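Local coordinates for protein peptidase S15/CocE/NonD (Thaumarchaeota archaeon SCGC AB-539-E09, PDB 4PF1) that acts as a serine aminopeptidase of the alpha/beta hydrolase fold, probably related to the X-Pro dipeptidyl-peptidases of family S15, at residues A[151-159]-A[359-367]; A[187-197]-A[265-276]. One frame throughout, in Å; residues are numbered along the deposited sequence.

How the contacts relate
Contact 1 lies toward the outside of the chain, about 26 Å from its centre. Contact 2 is buried, about 12 Å from that centre. Both fall in the alpha/beta hydrolase part, but they hold different elements. Contact 1 packs helix 347-365 on strand 154-160 of the large mixed sheet. Contact 2 joins the loop after strand 178-184, the next strand in the sheet, to the loop and short helices at 265-276. Contact 1 pairs an apolar patch with an ion pair at its exposed end. Contact 2 relies on aromatic rings meeting obliquely and edge to face, and on a buried aspartate that takes several hydrogen bonds. Their centres are about 30 Å apart and they do not touch.

Contact 1: residues A[151-159]-A[359-367]; sequences SNGRVAAIG and FLDHYLKDA
R154 grips D366 end-on with two nitrogens, one to each carboxylate oxygen. NH1 of R154 lies 2.8 Å from OD1 of D366, with that oxygen in the guanidinium plane but approached from above the carboxylate plane. NH2 of R154 reaches OD2 of D366 at 3.0 Å, on the syn side but tilted from the carboxylate plane. The two flat groups are turned 64° apart. The R154 chain runs extended from CG to NE, which carries the guanidinium past the O of L364 to D366. With an alanine here, the D366 carboxylate would probably lose this counter-charge. N152 also binds this helix end: its ND2 donates to O of L364 at 2.7 Å, nearly in line with the C=O but bent at the hydrogen. OD1 of N152 accepts from N of R154, closing an Asx turn.

The apolar contacts lie further along the strand. CB of A156 meets CD1 of L364 at 3.6 Å and CD2 of L360 at 3.8 Å, while CD2 of L364 rests on the V155 backbone. P61 of strand 60-67 also touches L364. This is helix-on-sheet packing of the alpha/beta hydrolase fold, helix segment 359-365 running at 150° to strand 154-159, roughly antiparallel.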
loop_
_atom_site.group_PDB
_atom_site.type_symbol
_atom_site.label_atom_id
_atom_site.label_comp_id
_atom_site.label_asym_id
_atom_site.label_seq_id
_atom_site.Cartn_x
_atom_site.Cartn_y
_atom_site.Cartn_z
ATOM N N SER A 151 36.423 1.849 29.717
ATOM C CA SER A 151 35.560 2.899 30.254
ATOM C C SER A 151 36.346 3.990 30.999
ATOM O O SER A 151 37.468 3.752 31.447
ATOM C CB SER A 151 34.489 2.305 31.168
ATOM O OG SER A 151 34.989 1.943 32.444
ATOM N N ASN A 152 35.737 5.189 31.130
ATOM C CA ASN A 152 36.312 6.329 31.851
ATOM C C ASN A 152 35.823 6.334 33.320
ATOM O O ASN A 152 36.094 7.279 34.066
ATOM C CB ASN A 152 35.961 7.658 31.139
ATOM C CG ASN A 152 34.481 8.000 31.083
ATOM O OD1 ASN A 152 33.608 7.221 31.468
ATOM N ND2 ASN A 152 34.171 9.182 30.590
ATOM N N GLY A 153 35.102 5.276 33.703
ATOM C CA GLY A 153 34.560 5.108 35.046
ATOM C C GLY A 153 33.277 5.875 35.305
ATOM O O GLY A 153 32.846 5.979 36.456
ATOM N N ARG A 154 32.659 6.428 34.240
ATOM C CA ARG A 154 31.412 7.199 34.339
ATOM C C ARG A 154 30.268 6.437 33.664
ATOM O O ARG A 154 30.464 5.851 32.598
ATOM C CB ARG A 154 31.578 8.597 33.722
ATOM C CG ARG A 154 32.643 9.448 34.406
ATOM C CD ARG A 154 32.589 10.872 33.910
ATOM N NE ARG A 154 33.739 11.654 34.353
ATOM C CZ ARG A 154 33.915 12.941 34.075
ATOM N NH1 ARG A 154 33.012 13.603 33.360
ATOM N NH2 ARG A 154 34.993 13.579 34.511
ATOM N N VAL A 155 29.088 6.403 34.315
ATOM C CA VAL A 155 27.926 5.647 33.833
ATOM C C VAL A 155 26.672 6.532 33.806
ATOM O O VAL A 155 26.489 7.386 34.677
ATOM C CB VAL A 155 27.688 4.368 34.712
ATOM C CG1 VAL A 155 26.448 3.588 34.260
ATOM C CG2 VAL A 155 28.912 3.456 34.722
ATOM N N ALA A 156 25.804 6.303 32.807
ATOM C CA ALA A 156 24.493 6.930 32.697
ATOM C C ALA A 156 23.449 5.856 32.456
ATOM O O ALA A 156 23.742 4.863 31.789
ATOM C CB ALA A 156 24.474 7.946 31.571
ATOM N N ALA A 157 22.251 6.022 33.027
ATOM C CA ALA A 157 21.168 5.065 32.842
ATOM C C ALA A 157 20.056 5.681 32.006
ATOM O O ALA A 157 19.603 6.788 32.302
ATOM C CB ALA A 157 20.630 4.604 34.188
ATOM N N ILE A 158 19.671 5.004 30.909
ATOM C CA ILE A 158 18.609 5.472 30.014
ATOM C C ILE A 158 17.647 4.308 29.716
ATOM O O ILE A 158 18.017 3.140 29.885
ATOM C CB ILE A 158 19.169 6.135 28.703
ATOM C CG1 ILE A 158 19.611 5.084 27.651
ATOM C CG2 ILE A 158 20.285 7.162 29.006
ATOM C CD1 ILE A 158 19.862 5.647 26.224
ATOM N N GLY A 159 16.429 4.638 29.295
ATOM C CA GLY A 159 15.412 3.641 28.986
ATOM C C GLY A 159 13.996 4.160 29.088
ATOM O O GLY A 159 13.743 5.160 29.764
ATOM N N PHE A 359 23.552 16.548 26.614
ATOM C CA PHE A 359 23.283 16.382 28.050
ATOM C C PHE A 359 24.223 15.308 28.619
ATOM O O PHE A 359 24.939 15.569 29.585
ATOM C CB PHE A 359 21.798 15.999 28.282
ATOM C CG PHE A 359 21.437 15.544 29.681
ATOM C CD1 PHE A 359 21.190 16.469 30.691
ATOM C CD2 PHE A 359 21.301 14.192 29.978
ATOM C CE1 PHE A 359 20.833 16.048 31.977
ATOM C CE2 PHE A 359 20.950 13.772 31.266
ATOM C CZ PHE A 359 20.720 14.702 32.256
ATOM N N LEU A 360 24.252 14.120 27.975
ATOM C CA LEU A 360 25.091 12.990 28.380
ATOM C C LEU A 360 26.577 13.301 28.223
ATOM O O LEU A 360 27.350 13.015 29.137
ATOM C CB LEU A 360 24.737 11.720 27.577
ATOM C CG LEU A 360 23.325 11.143 27.773
ATOM C CD1 LEU A 360 23.043 10.057 26.758
ATOM C CD2 LEU A 360 23.128 10.610 29.193
ATOM N N ASP A 361 26.978 13.901 27.078
ATOM C CA ASP A 361 28.378 14.233 26.801
ATOM C C ASP A 361 28.959 15.199 27.836
ATOM O O ASP A 361 30.125 15.054 28.202
ATOM C CB ASP A 361 28.547 14.804 25.385
ATOM C CG ASP A 361 28.444 13.766 24.281
ATOM O OD1 ASP A 361 28.860 12.607 24.509
ATOM O OD2 ASP A 361 28.007 14.129 23.168
ATOM N N HIS A 362 28.144 16.149 28.344
ATOM C CA HIS A 362 28.612 17.095 29.354
ATOM C C HIS A 362 28.949 16.395 30.682
ATOM O O HIS A 362 30.013 16.647 31.238
ATOM C CB HIS A 362 27.598 18.230 29.592
ATOM C CG HIS A 362 27.916 19.056 30.804
ATOM N ND1 HIS A 362 29.059 19.832 30.867
ATOM C CD2 HIS A 362 27.274 19.128 31.993
ATOM C CE1 HIS A 362 29.065 20.370 32.077
ATOM N NE2 HIS A 362 28.005 19.986 32.787
ATOM N N TYR A 363 28.047 15.539 31.191
ATOM C CA TYR A 363 28.242 14.872 32.481
ATOM C C TYR A 363 29.151 13.638 32.402
ATOM O O TYR A 363 29.675 13.211 33.431
ATOM C CB TYR A 363 26.889 14.474 33.102
ATOM C CG TYR A 363 26.030 15.650 33.519
ATOM C CD1 TYR A 363 26.388 16.454 34.599
ATOM C CD2 TYR A 363 24.835 15.934 32.864
ATOM C CE1 TYR A 363 25.603 17.540 34.986
ATOM C CE2 TYR A 363 24.037 17.012 33.246
ATOM C CZ TYR A 363 24.420 17.808 34.314
ATOM O OH TYR A 363 23.634 18.866 34.704
ATOM N N LEU A 364 29.336 13.058 31.204
ATOM C CA LEU A 364 30.132 11.832 31.067
ATOM C C LEU A 364 31.493 12.041 30.381
ATOM O O LEU A 364 32.361 11.172 30.497
ATOM C CB LEU A 364 29.339 10.760 30.306
ATOM C CG LEU A 364 28.014 10.306 30.921
ATOM C CD1 LEU A 364 27.143 9.649 29.879
ATOM C CD2 LEU A 364 28.233 9.367 32.094
ATOM N N LYS A 365 31.678 13.159 29.651
ATOM C CA LYS A 365 32.934 13.411 28.934
ATOM C C LYS A 365 33.480 14.834 29.171
ATOM O O LYS A 365 34.472 15.211 28.545
ATOM C CB LYS A 365 32.752 13.160 27.424
ATOM C CG LYS A 365 32.853 11.691 27.030
ATOM C CD LYS A 365 33.214 11.522 25.561
ATOM C CE LYS A 365 32.006 11.282 24.688
ATOM N NZ LYS A 365 32.394 10.909 23.302
ATOM N N ASP A 366 32.850 15.605 30.092
ATOM C CA ASP A 366 33.217 16.994 30.442
ATOM C C ASP A 366 33.122 17.944 29.215
ATOM O O ASP A 366 33.832 18.954 29.144
ATOM C CB ASP A 366 34.612 17.066 31.112
ATOM C CG ASP A 366 34.698 16.359 32.458
ATOM O OD1 ASP A 366 33.683 16.347 33.192
ATOM O OD2 ASP A 366 35.793 15.860 32.797
ATOM N N ALA A 367 32.198 17.633 28.286
ATOM C CA ALA A 367 31.924 18.424 27.087
ATOM C C ALA A 367 31.206 19.739 27.469
ATOM O O ALA A 367 30.615 19.799 28.553
ATOM C CB ALA A 367 31.068 17.612 26.121
#

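Contact 2: residues A[187-197]-A[265-276]; sequences MVDGWMGDDWF and YDSFWQQQAMDK. With GOL (glycerol), chain G.
W191 lays its indole over the CB of Y265, which sits 3.4 Å from the centroid of the six-membered ring and almost on its normal, a CH-pi contact. This opens an aromatic cluster of W191, W196, F197, Y265 and W269, which joins the loop after strand 178-184 to the short helices at 265-276 of the alpha/beta hydrolase fold. On the other face of W191 lies CB of F197. CD1 and CB of W191 lie over one face of W269, the five-membered rings inclined at 44°. F197 turns an edge toward the W269 face in an offset edge-to-face pair, planes at 74°. NE1 of W269 bonds to O of H262. SD of M192 stands over the Y265 ring, a Met-aromatic contact.

CG of D189 is anti to the backbone N (chi1 -158°), which directs the carboxylate at Y265. The Y265 hydroxyl donates to the syn lone pair of OD2 of D189. OD1 of D189 accepts from N of W191, an Asx turn, and from N of M192. O of V188 takes the backbone N of M274 at 3.0 Å. A glycerol, probably from the crystallisation liquor, accepts from G190 N through O1. D275 is also held by a salt bridge from OD2 to K304. Water 1 donates to OD2 of D189 and to OD1 of D275, 2.7 Å from each, bridging carboxylate oxygens 4.4 Å apart.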
loop_
_atom_site.group_PDB
_atom_site.type_symbol
_atom_site.label_atom_id
_atom_site.label_comp_id
_atom_site.label_asym_id
_atom_site.label_seq_id
_atom_site.Cartn_x
_atom_site.Cartn_y
_atom_site.Cartn_z
ATOM N N MET A 187 7.183 4.096 33.952
ATOM C CA MET A 187 6.087 3.553 34.744
ATOM C C MET A 187 6.195 4.201 36.122
ATOM O O MET A 187 7.198 3.993 36.813
ATOM C CB MET A 187 6.185 2.012 34.831
ATOM C CG MET A 187 6.043 1.305 33.488
ATOM S SD MET A 187 6.314 -0.491 33.578
ATOM C CE MET A 187 4.893 -0.983 34.482
ATOM N N VAL A 188 5.247 5.081 36.473
ATOM C CA VAL A 188 5.320 5.838 37.731
ATOM C C VAL A 188 4.180 5.440 38.669
ATOM O O VAL A 188 4.435 5.082 39.819
ATOM C CB VAL A 188 5.361 7.366 37.453
ATOM C CG1 VAL A 188 5.144 8.189 38.721
ATOM C CG2 VAL A 188 6.671 7.754 36.777
ATOM N N ASP A 189 2.932 5.514 38.192
ATOM C CA ASP A 189 1.791 5.110 38.997
ATOM C C ASP A 189 0.840 4.286 38.143
ATOM O O ASP A 189 0.063 4.837 37.356
ATOM C CB ASP A 189 1.084 6.323 39.633
ATOM C CG ASP A 189 0.264 5.980 40.868
ATOM O OD1 ASP A 189 -0.418 4.929 40.859
ATOM O OD2 ASP A 189 0.246 6.797 41.810
ATOM N N GLY A 190 0.921 2.967 38.317
ATOM C CA GLY A 190 0.128 1.991 37.580
ATOM C C GLY A 190 -1.360 2.025 37.867
ATOM O O GLY A 190 -2.142 1.441 37.117
ATOM N N TRP A 191 -1.765 2.711 38.948
ATOM C CA TRP A 191 -3.171 2.823 39.337
ATOM C C TRP A 191 -3.740 4.190 38.958
ATOM O O TRP A 191 -4.849 4.259 38.422
ATOM C CB TRP A 191 -3.331 2.581 40.845
ATOM C CG TRP A 191 -4.743 2.316 41.285
ATOM C CD1 TRP A 191 -5.298 1.102 41.560
ATOM C CD2 TRP A 191 -5.762 3.292 41.540
ATOM N NE1 TRP A 191 -6.603 1.260 41.966
ATOM C CE2 TRP A 191 -6.914 2.593 41.963
ATOM C CE3 TRP A 191 -5.820 4.694 41.442
ATOM C CZ2 TRP A 191 -8.102 3.248 42.307
ATOM C CZ3 TRP A 191 -7.001 5.338 41.765
ATOM C CH2 TRP A 191 -8.124 4.619 42.194
ATOM N N MET A 192 -3.009 5.282 39.281
ATOM C CA MET A 192 -3.479 6.645 39.022
ATOM C C MET A 192 -3.699 6.921 37.535
ATOM O O MET A 192 -4.746 7.458 37.179
ATOM C CB MET A 192 -2.540 7.700 39.629
ATOM C CG MET A 192 -2.811 7.984 41.107
ATOM S SD MET A 192 -4.515 8.492 41.508
ATOM C CE MET A 192 -4.628 10.035 40.594
ATOM N N GLY A 193 -2.748 6.547 36.681
ATOM C CA GLY A 193 -2.927 6.795 35.253
ATOM C C GLY A 193 -1.895 6.247 34.291
ATOM O O GLY A 193 -1.771 6.762 33.176
ATOM N N ASP A 194 -1.175 5.185 34.670
ATOM C CA ASP A 194 -0.202 4.634 33.740
ATOM C C ASP A 194 -0.718 3.329 33.072
ATOM O O ASP A 194 -1.658 3.407 32.283
ATOM C CB ASP A 194 1.194 4.487 34.370
ATOM C CG ASP A 194 1.962 5.809 34.476
ATOM O OD1 ASP A 194 1.736 6.703 33.626
ATOM O OD2 ASP A 194 2.793 5.941 35.398
ATOM N N ASP A 195 -0.107 2.164 33.345
ATOM C CA ASP A 195 -0.411 0.923 32.614
ATOM C C ASP A 195 -1.621 0.098 33.073
ATOM O O ASP A 195 -2.327 -0.427 32.212
ATOM C CB ASP A 195 0.810 -0.001 32.610
ATOM C CG ASP A 195 1.961 0.545 31.802
ATOM O OD1 ASP A 195 1.855 0.568 30.560
ATOM O OD2 ASP A 195 2.967 0.944 32.411
ATOM N N TRP A 196 -1.784 -0.136 34.382
ATOM C CA TRP A 196 -2.798 -1.074 34.885
ATOM C C TRP A 196 -4.186 -0.445 35.073
ATOM O O TRP A 196 -5.178 -1.080 34.724
ATOM C CB TRP A 196 -2.322 -1.756 36.185
ATOM C CG TRP A 196 -0.835 -2.015 36.233
ATOM C CD1 TRP A 196 0.046 -1.547 37.162
ATOM C CD2 TRP A 196 -0.054 -2.735 35.263
ATOM N NE1 TRP A 196 1.328 -1.929 36.836
ATOM C CE2 TRP A 196 1.296 -2.656 35.671
ATOM C CE3 TRP A 196 -0.364 -3.429 34.078
ATOM C CZ2 TRP A 196 2.326 -3.297 34.973
ATOM C CZ3 TRP A 196 0.665 -4.020 33.360
ATOM C CH2 TRP A 196 1.992 -3.950 33.808
ATOM N N PHE A 197 -4.258 0.771 35.636
ATOM C CA PHE A 197 -5.521 1.491 35.844
ATOM C C PHE A 197 -5.369 2.977 35.510
ATOM O O PHE A 197 -4.272 3.525 35.628
ATOM C CB PHE A 197 -6.013 1.379 37.314
ATOM C CG PHE A 197 -6.182 0.011 37.935
ATOM C CD1 PHE A 197 -5.083 -0.684 38.433
ATOM C CD2 PHE A 197 -7.449 -0.501 38.190
ATOM C CE1 PHE A 197 -5.244 -1.920 39.066
ATOM C CE2 PHE A 197 -7.609 -1.741 38.821
ATOM C CZ PHE A 197 -6.506 -2.440 39.258
ATOM N N TYR A 265 -6.972 2.198 45.279
ATOM C CA TYR A 265 -5.682 2.857 45.518
ATOM C C TYR A 265 -5.305 2.754 47.007
ATOM O O TYR A 265 -5.203 3.773 47.697
ATOM C CB TYR A 265 -5.756 4.331 45.054
ATOM C CG TYR A 265 -4.419 5.026 44.883
ATOM C CD1 TYR A 265 -3.478 4.557 43.969
ATOM C CD2 TYR A 265 -4.135 6.207 45.562
ATOM C CE1 TYR A 265 -2.265 5.212 43.778
ATOM C CE2 TYR A 265 -2.924 6.873 45.379
ATOM C CZ TYR A 265 -1.991 6.372 44.484
ATOM O OH TYR A 265 -0.796 7.021 44.297
ATOM N N ASP A 266 -5.100 1.512 47.498
ATOM C CA ASP A 266 -4.766 1.252 48.899
ATOM C C ASP A 266 -3.254 1.399 49.148
ATOM O O ASP A 266 -2.541 1.923 48.285
ATOM C CB ASP A 266 -5.274 -0.142 49.341
ATOM C CG ASP A 266 -4.837 -1.325 48.484
ATOM O OD1 ASP A 266 -3.806 -1.207 47.784
ATOM O OD2 ASP A 266 -5.500 -2.378 48.551
ATOM N N SER A 267 -2.772 0.939 50.330
ATOM C CA SER A 267 -1.366 1.013 50.743
ATOM C C SER A 267 -0.414 0.393 49.710
ATOM O O SER A 267 0.689 0.901 49.536
ATOM C CB SER A 267 -1.168 0.337 52.096
ATOM O OG SER A 267 -1.447 -1.053 52.029
ATOM N N PHE A 268 -0.847 -0.694 49.022
ATOM C CA PHE A 268 -0.046 -1.396 48.011
ATOM C C PHE A 268 0.354 -0.471 46.851
ATOM O O PHE A 268 1.499 -0.525 46.394
ATOM C CB PHE A 268 -0.810 -2.628 47.470
ATOM C CG PHE A 268 -0.135 -3.349 46.323
ATOM C CD1 PHE A 268 0.900 -4.247 46.557
ATOM C CD2 PHE A 268 -0.553 -3.150 45.012
ATOM C CE1 PHE A 268 1.526 -4.911 45.496
ATOM C CE2 PHE A 268 0.073 -3.814 43.951
ATOM C CZ PHE A 268 1.103 -4.696 44.201
ATOM N N TRP A 269 -0.593 0.351 46.363
ATOM C CA TRP A 269 -0.353 1.252 45.239
ATOM C C TRP A 269 0.235 2.589 45.691
ATOM O O TRP A 269 1.078 3.148 44.988
ATOM C CB TRP A 269 -1.644 1.478 44.444
ATOM C CG TRP A 269 -2.164 0.250 43.755
ATOM C CD1 TRP A 269 -3.328 -0.410 44.023
ATOM C CD2 TRP A 269 -1.542 -0.458 42.670
ATOM N NE1 TRP A 269 -3.470 -1.484 43.174
ATOM C CE2 TRP A 269 -2.393 -1.531 42.326
ATOM C CE3 TRP A 269 -0.355 -0.272 41.935
ATOM C CZ2 TRP A 269 -2.089 -2.428 41.294
ATOM C CZ3 TRP A 269 -0.054 -1.163 40.914
ATOM C CH2 TRP A 269 -0.911 -2.229 40.605
ATOM N N GLN A 270 -0.207 3.103 46.856
ATOM C CA GLN A 270 0.278 4.374 47.407
ATOM C C GLN A 270 1.792 4.322 47.709
ATOM O O GLN A 270 2.505 5.281 47.407
ATOM C CB GLN A 270 -0.510 4.756 48.672
ATOM C CG GLN A 270 -1.953 5.166 48.392
ATOM C CD GLN A 270 -2.662 5.650 49.626
ATOM O OE1 GLN A 270 -2.399 6.745 50.127
ATOM N NE2 GLN A 270 -3.603 4.859 50.125
ATOM N N GLN A 271 2.278 3.185 48.256
ATOM C CA GLN A 271 3.695 2.978 48.601
ATOM C C GLN A 271 4.590 2.775 47.363
ATOM O O GLN A 271 5.811 2.925 47.469
ATOM C CB GLN A 271 3.850 1.766 49.533
ATOM C CG GLN A 271 3.486 2.041 50.985
ATOM C CD GLN A 271 3.569 0.789 51.826
ATOM O OE1 GLN A 271 4.609 0.123 51.904
ATOM N NE2 GLN A 271 2.476 0.450 52.487
ATOM N N GLN A 272 3.998 2.399 46.211
ATOM C CA GLN A 272 4.757 2.122 44.987
ATOM C C GLN A 272 4.809 3.306 44.005
ATOM O O GLN A 272 5.573 3.244 43.035
ATOM C CB GLN A 272 4.200 0.886 44.277
ATOM C CG GLN A 272 4.642 -0.420 44.916
ATOM C CD GLN A 272 4.082 -1.602 44.183
ATOM O OE1 GLN A 272 4.739 -2.202 43.326
ATOM N NE2 GLN A 272 2.843 -1.942 44.480
ATOM N N ALA A 273 4.012 4.376 44.246
ATOM C CA ALA A 273 3.998 5.564 43.375
ATOM C C ALA A 273 5.392 6.200 43.332
ATOM O O ALA A 273 5.907 6.644 44.360
ATOM C CB ALA A 273 2.964 6.566 43.864
ATOM N N MET A 274 6.032 6.149 42.153
ATOM C CA MET A 274 7.404 6.608 41.933
ATOM C C MET A 274 7.592 8.102 42.180
ATOM O O MET A 274 8.657 8.499 42.641
ATOM C CB MET A 274 7.878 6.239 40.523
ATOM C CG MET A 274 8.005 4.743 40.315
ATOM S SD MET A 274 9.127 3.984 41.516
ATOM C CE MET A 274 10.696 4.249 40.672
ATOM N N ASP A 275 6.565 8.924 41.886
ATOM C CA ASP A 275 6.615 10.369 42.132
ATOM C C ASP A 275 6.644 10.651 43.642
ATOM O O ASP A 275 7.429 11.480 44.096
ATOM C CB ASP A 275 5.419 11.084 41.463
ATOM C CG ASP A 275 4.057 10.645 41.968
ATOM O OD1 ASP A 275 3.753 9.432 41.882
ATOM O OD2 ASP A 275 3.297 11.509 42.444
ATOM N N LYS A 276 5.820 9.921 44.417
ATOM C CA LYS A 276 5.733 10.074 45.868
ATOM C C LYS A 276 6.989 9.506 46.548
ATOM O O LYS A 276 7.507 10.123 47.482
ATOM C CB LYS A 276 4.456 9.406 46.404
ATOM C CG LYS A 276 3.178 10.132 45.980
ATOM C CD LYS A 276 1.924 9.309 46.256
ATOM C CE LYS A 276 0.657 10.019 45.831
ATOM N NZ LYS A 276 0.493 10.046 44.350
HETATM C C1 GOL G . 3.692 1.125 40.487
HETATM O O1 GOL G . 2.453 1.749 40.185
HETATM C C2 GOL G . 4.798 1.667 39.610
HETATM O O2 GOL G . 6.059 1.385 40.217
HETATM C C3 GOL G . 4.770 1.067 38.223
HETATM O O3 GOL G . 3.516 1.284 37.591
HETATM O O HOH W 1 1.055 9.327 41.684
HETATM O O HOH W 2 1.131 3.090 42.217
#